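Local coordinates for putative cathepsin d (Ixodes ricinus, PDB 5N7Q), which probably cleaves proteins as a pepsin-family aspartic endopeptidase and is bound here to the inhibitor pepstatin A, at residues 7-18 with 161-172; 316-324 with 331-339. All blocks are in the same frame, centred on the assembly; numbering follows the deposited sequence. Where two conformers were deposited one is given.

Overall arrangement
Both contacts belong to the interdomain beta-sheet at the base of the bilobed pepsin fold. Interaction 1 joins the N-terminal strand 6-13 to strand 170-174. Interaction 2 joins the C-terminal hairpin strands 322-327 and 332-337. Strand 155-160 lies between them, paired with both 170-174 and 322-327. The two centres are about 14 Å apart, and the contacts touch where Arg162 CG comes 3.6 Å from Gly320 CA. The predicted catalytic aspartates are near: the side chain of Tyr18 is about 10 Å from that of Asp227, and the side chain of Leu319 is about 5 Å from that of Asp227. Val17, in segment 7-18, packs on the bound inhibitor.

Interaction 1 (7-18 with 161-172); sequences PEPLVNLLDVVY and NRDPSSKEGGEV. Unlike the reference sequence in segment 7-18: Val17 (reference Glu).
The guanidinium of Arg162 carries the carboxyl group of Asp15 on one face, with Asp15 CG 3.6 Å above the plane and over its centre. The two planes are only 9° apart, so the flat groups are stacked. No N-H points at the carboxyl group, and the salt bridge is long. The Arg162 chain bends at chi2 and chi3, which brings NH1 back to the loop. There NH1 gives hydrogen bonds to Asp15 O (2.8 Å) and to Tyr18 OH (3.0 Å). A water at the guanidinium edge links Arg162 NH2 to Asp15 O. At the edge of the Tyr18 ring stand Arg162 NH1 and Asn161 O. Tyr18 OH donates to Asn161 O at 2.7 Å, from above the carbonyl plane. Arg162 and Tyr18 thus hold the turn 13-17, a classic beta bulge with Val16 and Val17 facing Leu13, to loop 161-169. The Asn12 amide is gripped within its own loop: OD1 accepts from Asp15 N in an Asx motif, and ND2 donates to Asp15 OD1.

Farther along, strands 7-13 and 170-172 pair antiparallel in the interdomain sheet of the pepsin fold. Glu8 and Val172 exchange two backbone bonds, and Leu10 N donates to Gly170 O. Leu10 CD1 meets Val172 CG2 at 4.0 Å, and both side chains also touch Phe35.

Asp15 OD2 is only 2.6 Å from Arg162 O; two oxygens this close suggest that the acid holds a proton and donates it to the carbonyl. The stack would then pair a neutral acid with a cation, although the guanidinium would favour the charged form.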
# COMPACT_ATOMS: atom_id res chain seq x y z
N PRO A 7 -8.00 -15.88 1.21
CA PRO A 7 -6.69 -15.42 1.69
C PRO A 7 -5.71 -15.27 0.55
O PRO A 7 -5.47 -16.24 -0.18
CB PRO A 7 -6.26 -16.51 2.69
CG PRO A 7 -6.98 -17.72 2.24
CD PRO A 7 -8.23 -17.30 1.57
N GLU A 8 -5.13 -14.09 0.41
CA GLU A 8 -4.15 -13.83 -0.61
C GLU A 8 -2.77 -13.69 0.05
O GLU A 8 -2.50 -12.72 0.76
CB GLU A 8 -4.51 -12.56 -1.37
CG GLU A 8 -3.43 -12.04 -2.33
CD GLU A 8 -3.17 -12.90 -3.54
OE1 GLU A 8 -3.88 -13.91 -3.72
OE2 GLU A 8 -2.25 -12.54 -4.33
N PRO A 9 -1.89 -14.68 -0.17
CA PRO A 9 -0.57 -14.63 0.47
C PRO A 9 0.37 -13.67 -0.21
O PRO A 9 0.43 -13.64 -1.44
CB PRO A 9 -0.06 -16.06 0.32
CG PRO A 9 -0.67 -16.50 -0.95
CD PRO A 9 -2.03 -15.90 -1.00
N LEU A 10 1.12 -12.90 0.58
CA LEU A 10 2.09 -11.92 0.09
C LEU A 10 3.55 -12.33 0.35
O LEU A 10 3.86 -12.98 1.36
CB LEU A 10 1.86 -10.55 0.72
CG LEU A 10 0.43 -10.02 0.61
CD1 LEU A 10 0.29 -8.74 1.42
CD2 LEU A 10 0.06 -9.79 -0.85
N VAL A 11 4.41 -11.91 -0.57
CA VAL A 11 5.86 -11.92 -0.39
C VAL A 11 6.29 -10.51 0.03
O VAL A 11 5.80 -9.51 -0.49
CB VAL A 11 6.55 -12.36 -1.70
CG1 VAL A 11 8.05 -12.05 -1.69
CG2 VAL A 11 6.30 -13.83 -1.94
N ASN A 12 7.23 -10.46 0.97
CA ASN A 12 7.83 -9.24 1.50
C ASN A 12 9.24 -9.12 0.96
O ASN A 12 10.09 -9.92 1.27
CB ASN A 12 7.86 -9.35 3.02
CG ASN A 12 8.66 -8.24 3.69
OD1 ASN A 12 9.19 -7.35 3.04
ND2 ASN A 12 8.74 -8.30 5.00
N LEU A 13 9.47 -8.14 0.09
CA LEU A 13 10.82 -7.82 -0.38
C LEU A 13 11.35 -6.63 0.44
O LEU A 13 10.87 -5.51 0.29
CB LEU A 13 10.78 -7.47 -1.87
CG LEU A 13 12.15 -7.04 -2.40
CD1 LEU A 13 13.12 -8.21 -2.45
CD2 LEU A 13 11.96 -6.42 -3.77
N LEU A 14 12.32 -6.93 1.32
CA LEU A 14 13.15 -5.95 2.03
C LEU A 14 12.32 -4.98 2.88
O LEU A 14 12.78 -3.88 3.15
CB LEU A 14 14.04 -5.18 1.04
CG LEU A 14 15.06 -6.02 0.25
CD1 LEU A 14 15.65 -5.17 -0.86
CD2 LEU A 14 16.17 -6.55 1.11
N ASP A 15 11.10 -5.37 3.27
CA ASP A 15 10.18 -4.47 4.00
C ASP A 15 9.76 -3.24 3.17
O ASP A 15 9.13 -2.33 3.71
CB ASP A 15 10.78 -4.01 5.37
CG ASP A 15 10.40 -4.86 6.54
OD1 ASP A 15 9.70 -5.88 6.38
OD2 ASP A 15 10.78 -4.48 7.69
N VAL A 16 10.04 -3.22 1.87
CA VAL A 16 9.70 -2.04 1.05
C VAL A 16 8.51 -2.25 0.14
O VAL A 16 7.76 -1.31 -0.11
CB VAL A 16 10.88 -1.45 0.25
CG1 VAL A 16 11.95 -1.01 1.19
CG2 VAL A 16 11.44 -2.41 -0.77
N VAL A 17 8.33 -3.46 -0.38
CA VAL A 17 7.14 -3.78 -1.17
C VAL A 17 6.65 -5.18 -0.85
O VAL A 17 7.44 -6.09 -0.55
CB VAL A 17 7.38 -3.64 -2.69
CG1 VAL A 17 7.67 -2.20 -3.11
CG2 VAL A 17 8.53 -4.50 -3.14
N TYR A 18 5.34 -5.34 -0.97
CA TYR A 18 4.64 -6.60 -0.76
C TYR A 18 3.84 -6.90 -2.01
O TYR A 18 3.27 -6.00 -2.62
CB TYR A 18 3.74 -6.51 0.47
CG TYR A 18 4.48 -6.25 1.76
CD1 TYR A 18 4.93 -4.97 2.09
CD2 TYR A 18 4.70 -7.28 2.67
CE1 TYR A 18 5.63 -4.76 3.28
CE2 TYR A 18 5.38 -7.06 3.86
CZ TYR A 18 5.82 -5.80 4.15
OH TYR A 18 6.50 -5.56 5.32
N ASN A 161 4.04 -8.63 7.42
CA ASN A 161 5.16 -9.03 8.25
C ASN A 161 6.29 -8.04 8.06
O ASN A 161 6.67 -7.73 6.93
CB ASN A 161 5.60 -10.42 7.84
CG ASN A 161 6.46 -11.10 8.90
OD1 ASN A 161 7.14 -10.44 9.72
ND2 ASN A 161 6.46 -12.42 8.88
N ARG A 162 6.78 -7.49 9.16
CA ARG A 162 7.90 -6.54 9.13
C ARG A 162 9.28 -7.13 9.33
O ARG A 162 10.28 -6.40 9.42
CB ARG A 162 7.61 -5.37 10.07
CG ARG A 162 6.33 -4.62 9.72
CD ARG A 162 6.39 -3.94 8.36
NE ARG A 162 7.38 -2.86 8.30
CZ ARG A 162 7.82 -2.30 7.17
NH1 ARG A 162 7.48 -2.79 5.98
NH2 ARG A 162 8.69 -1.28 7.24
N ASP A 163 9.33 -8.47 9.39
CA ASP A 163 10.60 -9.21 9.40
C ASP A 163 10.78 -9.91 8.05
O ASP A 163 10.16 -10.95 7.80
CB ASP A 163 10.63 -10.22 10.52
CG ASP A 163 11.93 -10.98 10.59
OD1 ASP A 163 12.83 -10.71 9.76
OD2 ASP A 163 12.01 -11.82 11.52
N PRO A 164 11.61 -9.32 7.16
CA PRO A 164 11.79 -9.96 5.84
C PRO A 164 12.46 -11.34 5.87
O PRO A 164 12.39 -12.07 4.89
CB PRO A 164 12.66 -8.97 5.07
CG PRO A 164 12.58 -7.71 5.83
CD PRO A 164 12.37 -8.07 7.26
N SER A 165 13.05 -11.69 7.01
CA SER A 165 13.68 -13.02 7.16
C SER A 165 12.66 -14.09 7.49
O SER A 165 12.95 -15.27 7.43
CB SER A 165 14.77 -12.97 8.23
OG SER A 165 14.24 -13.02 9.54
N SER A 166 11.45 -13.68 7.84
CA SER A 166 10.38 -14.59 8.14
C SER A 166 9.75 -15.13 6.84
O SER A 166 9.75 -14.45 5.81
CB SER A 166 9.40 -13.83 9.03
OG SER A 166 8.47 -14.68 9.62
N LYS A 167 9.22 -16.35 6.89
CA LYS A 167 8.76 -17.04 5.70
C LYS A 167 7.52 -16.45 5.03
O LYS A 167 7.41 -16.47 3.79
CB LYS A 167 8.49 -18.51 6.06
CG LYS A 167 8.13 -19.39 4.91
CD LYS A 167 9.30 -19.69 4.01
CE LYS A 167 9.06 -20.98 3.23
NZ LYS A 167 10.22 -21.34 2.39
N GLU A 168 6.60 -15.95 5.84
CA GLU A 168 5.31 -15.49 5.38
C GLU A 168 5.31 -13.96 5.35
O GLU A 168 5.34 -13.32 6.39
CB GLU A 168 4.25 -16.12 6.29
CG GLU A 168 2.92 -15.47 6.57
CD GLU A 168 2.21 -16.21 7.72
OE1 GLU A 168 2.32 -17.45 7.82
OE2 GLU A 168 1.58 -15.55 8.56
N GLY A 169 5.28 -13.39 4.15
CA GLY A 169 5.40 -11.95 3.97
C GLY A 169 4.20 -11.15 4.43
O GLY A 169 4.37 -10.01 4.86
N GLY A 170 3.01 -11.74 4.37
CA GLY A 170 1.79 -10.99 4.65
C GLY A 170 0.59 -11.66 4.03
O GLY A 170 0.72 -12.69 3.40
N GLU A 171 -0.56 -11.03 4.18
CA GLU A 171 -1.82 -11.54 3.66
C GLU A 171 -2.77 -10.41 3.41
O GLU A 171 -2.90 -9.54 4.26
CB GLU A 171 -2.45 -12.52 4.64
CG GLU A 171 -3.84 -13.00 4.26
CD GLU A 171 -4.41 -13.96 5.28
OE1 GLU A 171 -4.13 -15.16 5.10
OE2 GLU A 171 -5.04 -13.53 6.28
N VAL A 172 -3.48 -10.46 2.29
CA VAL A 172 -4.72 -9.69 2.15
C VAL A 172 -5.86 -10.69 2.25
O VAL A 172 -5.94 -11.58 1.41
CB VAL A 172 -4.80 -8.89 0.84
CG1 VAL A 172 -6.07 -8.08 0.83
CG2 VAL A 172 -3.59 -7.97 0.64
O HOH W 1 2.68 -15.07 2.70
O HOH W 2 12.12 -11.49 2.28
O HOH W 3 8.38 -11.48 5.75
O HOH W 4 9.04 0.17 4.78

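Interaction 2 (316-324 with 331-339); sequences DVFLGPYYT and DRVGFAEVA
Phe335, Val338 and Tyr323 have the most surface buried where 316-324 meets 331-339. Phe335 takes the edge of Phe318 on one face of its ring, in a T-shaped pair with planes at 87° and centroids 5.3 Å apart. Phe318 CE2 is the atom that leads, 3.8 Å from Phe335 CE1 and offset toward the rim. Phe318 has CG anti to the backbone N (chi1 -167°), and its ring reaches from the short helix 316-319 to the sheet. The Phe335 edge meets Leu319 CD2, 4.0 Å from Phe335 CE1, and the hydroxyl of Thr324, whose OG1 is 3.4 Å from Phe335 CD1. Thr324 and Phe335 point the same way, side by side, from a non-hydrogen-bonded pair. The Thr324 hydroxyl is not left bare against the ring, for it donates to Tyr322 O.

Val338 closes the other end. Its CB lies 3.5 Å from Gly320 O, and its N donates to Pro321 O at 2.9 Å, from above the carbonyl plane. With chi1 at 76°, CG1 sits between the backbone N and carbonyl carbon and touches both Gly320 O and Pro321 O.

Tyr323 pairs with Ala336. Ala336 N donates to Tyr323 O at 3.0 Å, in the carbonyl plane, while the return bond from Tyr323 N to Ala336 O is weak. The Tyr323 ring leads away from strand 332-337, and its hydroxyl bonds to Asp178 N. Tyr322 starts on the same face as Phe335, and its hydroxyl bonds to Ser280 O.

Between these two segments three backbone bonds cross, one of them weak. Aromatic and aliphatic packing ties the hairpin to helix 316-319. Leu319 of that helix has its side chain about 5 Å from that of Asp227, predicted to be catalytic, so largely apolar contacts join the active-site surroundings to the interdomain sheet.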
# COMPACT_ATOMS: atom_id res chain seq x y z
N ASP A 316 3.53 1.04 4.95
CA ASP A 316 3.85 -0.25 5.53
C ASP A 316 4.54 -0.14 6.89
O ASP A 316 4.39 -1.01 7.75
CB ASP A 316 4.73 -1.08 4.58
CG ASP A 316 4.12 -1.30 3.20
OD1 ASP A 316 2.85 -1.27 3.09
OD2 ASP A 316 4.90 -1.52 2.23
N VAL A 317 5.28 0.94 7.12
CA VAL A 317 5.86 1.18 8.46
C VAL A 317 4.79 1.13 9.57
O VAL A 317 5.04 0.59 10.66
CB VAL A 317 6.62 2.52 8.49
CG1 VAL A 317 6.77 3.05 9.90
CG2 VAL A 317 7.95 2.36 7.79
N PHE A 318 3.61 1.68 9.29
CA PHE A 318 2.46 1.66 10.23
C PHE A 318 1.61 0.41 10.11
O PHE A 318 1.20 -0.18 11.13
CB PHE A 318 1.56 2.90 10.02
CG PHE A 318 0.55 3.13 11.09
CD1 PHE A 318 0.90 3.82 12.24
CD2 PHE A 318 -0.74 2.65 10.98
CE1 PHE A 318 -0.02 4.04 13.24
CE2 PHE A 318 -1.65 2.84 12.00
CZ PHE A 318 -1.32 3.54 13.11
N LEU A 319 1.37 -0.03 8.88
CA LEU A 319 0.40 -1.09 8.62
C LEU A 319 0.97 -2.47 8.91
O LEU A 319 0.22 -3.45 8.94
CB LEU A 319 -0.07 -0.99 7.14
CG LEU A 319 -0.76 0.32 6.74
CD1 LEU A 319 -0.95 0.34 5.22
CD2 LEU A 319 -2.06 0.51 7.48
N GLY A 320 2.26 -2.58 9.17
CA GLY A 320 2.85 -3.81 9.71
C GLY A 320 2.54 -4.05 11.17
O GLY A 320 2.00 -5.10 11.54
N PRO A 321 2.90 -3.10 12.05
CA PRO A 321 2.62 -3.32 13.49
C PRO A 321 1.12 -3.24 13.84
O PRO A 321 0.72 -3.71 14.91
CB PRO A 321 3.45 -2.22 14.20
CG PRO A 321 3.78 -1.24 13.14
CD PRO A 321 3.87 -2.00 11.86
N TYR A 322 0.33 -2.64 12.95
CA TYR A 322 -1.12 -2.54 13.14
C TYR A 322 -1.86 -3.22 12.00
O TYR A 322 -1.86 -2.75 10.88
CB TYR A 322 -1.53 -1.08 13.36
CG TYR A 322 -0.82 -0.56 14.61
CD1 TYR A 322 -1.17 -1.03 15.86
CD2 TYR A 322 0.30 0.27 14.54
CE1 TYR A 322 -0.49 -0.66 16.99
CE2 TYR A 322 0.99 0.65 15.66
CZ TYR A 322 0.60 0.16 16.89
OH TYR A 322 1.29 0.55 18.02
N TYR A 323 -2.42 -4.39 12.30
CA TYR A 323 -3.33 -5.10 11.41
C TYR A 323 -4.51 -4.17 11.05
O TYR A 323 -5.02 -3.47 11.93
CB TYR A 323 -3.84 -6.32 12.15
CG TYR A 323 -4.67 -7.29 11.35
CD1 TYR A 323 -4.13 -7.95 10.23
CD2 TYR A 323 -5.96 -7.61 11.71
CE1 TYR A 323 -4.87 -8.86 9.51
CE2 TYR A 323 -6.71 -8.51 10.99
CZ TYR A 323 -6.17 -9.16 9.90
OH TYR A 323 -6.91 -10.08 9.21
N THR A 324 -4.88 -4.13 9.77
CA THR A 324 -5.77 -3.10 9.30
C THR A 324 -6.93 -3.72 8.56
O THR A 324 -6.76 -4.58 7.71
CB THR A 324 -5.06 -2.09 8.42
OG1 THR A 324 -3.94 -1.55 9.13
CG2 THR A 324 -5.95 -0.93 8.06
N ASP A 331 -17.82 2.00 5.56
CA ASP A 331 -16.86 3.05 5.18
C ASP A 331 -16.02 3.47 6.40
O ASP A 331 -16.09 4.60 6.88
CB ASP A 331 -17.60 4.25 4.57
CG ASP A 331 -18.08 3.98 3.14
OD1 ASP A 331 -17.40 3.25 2.39
OD2 ASP A 331 -19.18 4.46 2.75
N ARG A 332 -15.29 2.51 6.93
CA ARG A 332 -14.44 2.75 8.10
C ARG A 332 -13.17 1.90 7.97
O ARG A 332 -13.09 0.95 7.18
CB ARG A 332 -15.21 2.45 9.38
CG ARG A 332 -15.58 0.99 9.56
CD ARG A 332 -16.48 0.74 10.74
NE ARG A 332 -16.75 -0.69 10.86
CZ ARG A 332 -17.16 -1.31 11.96
NH1 ARG A 332 -17.42 -0.63 13.07
NH2 ARG A 332 -17.38 -2.61 11.91
N VAL A 333 -12.17 2.33 8.72
CA VAL A 333 -10.87 1.66 8.80
C VAL A 333 -10.69 1.23 10.24
O VAL A 333 -10.94 2.02 11.15
CB VAL A 333 -9.70 2.56 8.34
CG1 VAL A 333 -8.36 1.81 8.51
CG2 VAL A 333 -9.87 3.02 6.89
N GLY A 334 -10.22 -0.01 10.43
CA GLY A 334 -9.98 -0.56 11.76
C GLY A 334 -8.48 -0.82 11.92
O GLY A 334 -7.82 -1.31 10.97
N PHE A 335 -7.95 -0.59 13.13
CA PHE A 335 -6.55 -0.87 13.45
C PHE A 335 -6.49 -1.70 14.74
O PHE A 335 -7.19 -1.41 15.70
CB PHE A 335 -5.71 0.39 13.66
CG PHE A 335 -5.58 1.25 12.43
CD1 PHE A 335 -4.86 0.82 11.32
CD2 PHE A 335 -6.18 2.50 12.39
CE1 PHE A 335 -4.74 1.63 10.19
CE2 PHE A 335 -6.07 3.29 11.27
CZ PHE A 335 -5.36 2.87 10.18
N ALA A 336 -5.63 -2.70 14.76
CA ALA A 336 -5.35 -3.44 16.00
C ALA A 336 -3.88 -3.85 16.03
O ALA A 336 -3.30 -4.13 15.01
CB ALA A 336 -6.23 -4.67 16.14
N GLU A 337 -3.33 -4.00 17.23
CA GLU A 337 -1.97 -4.48 17.40
C GLU A 337 -1.81 -5.83 16.73
O GLU A 337 -2.58 -6.74 16.98
CB GLU A 337 -1.70 -4.64 18.89
CG GLU A 337 -0.27 -4.99 19.21
CD GLU A 337 0.05 -4.96 20.70
OE1 GLU A 337 -0.83 -4.67 21.55
OE2 GLU A 337 1.23 -5.24 21.02
N VAL A 338 -0.78 -5.97 15.92
CA VAL A 338 -0.54 -7.21 15.19
C VAL A 338 -0.18 -8.35 16.16
O VAL A 338 0.33 -8.09 17.25
CB VAL A 338 0.50 -6.98 14.07
CG1 VAL A 338 1.92 -6.88 14.63
CG2 VAL A 338 0.40 -8.03 12.98
N ALA A 339 -0.48 -9.59 15.78
CA ALA A 339 -0.13 -10.75 16.63
C ALA A 339 1.16 -11.38 16.17
O ALA A 339 1.22 -12.59 15.85
CB ALA A 339 -1.24 -11.78 16.63
OXT ALA A 339 2.18 -10.69 16.09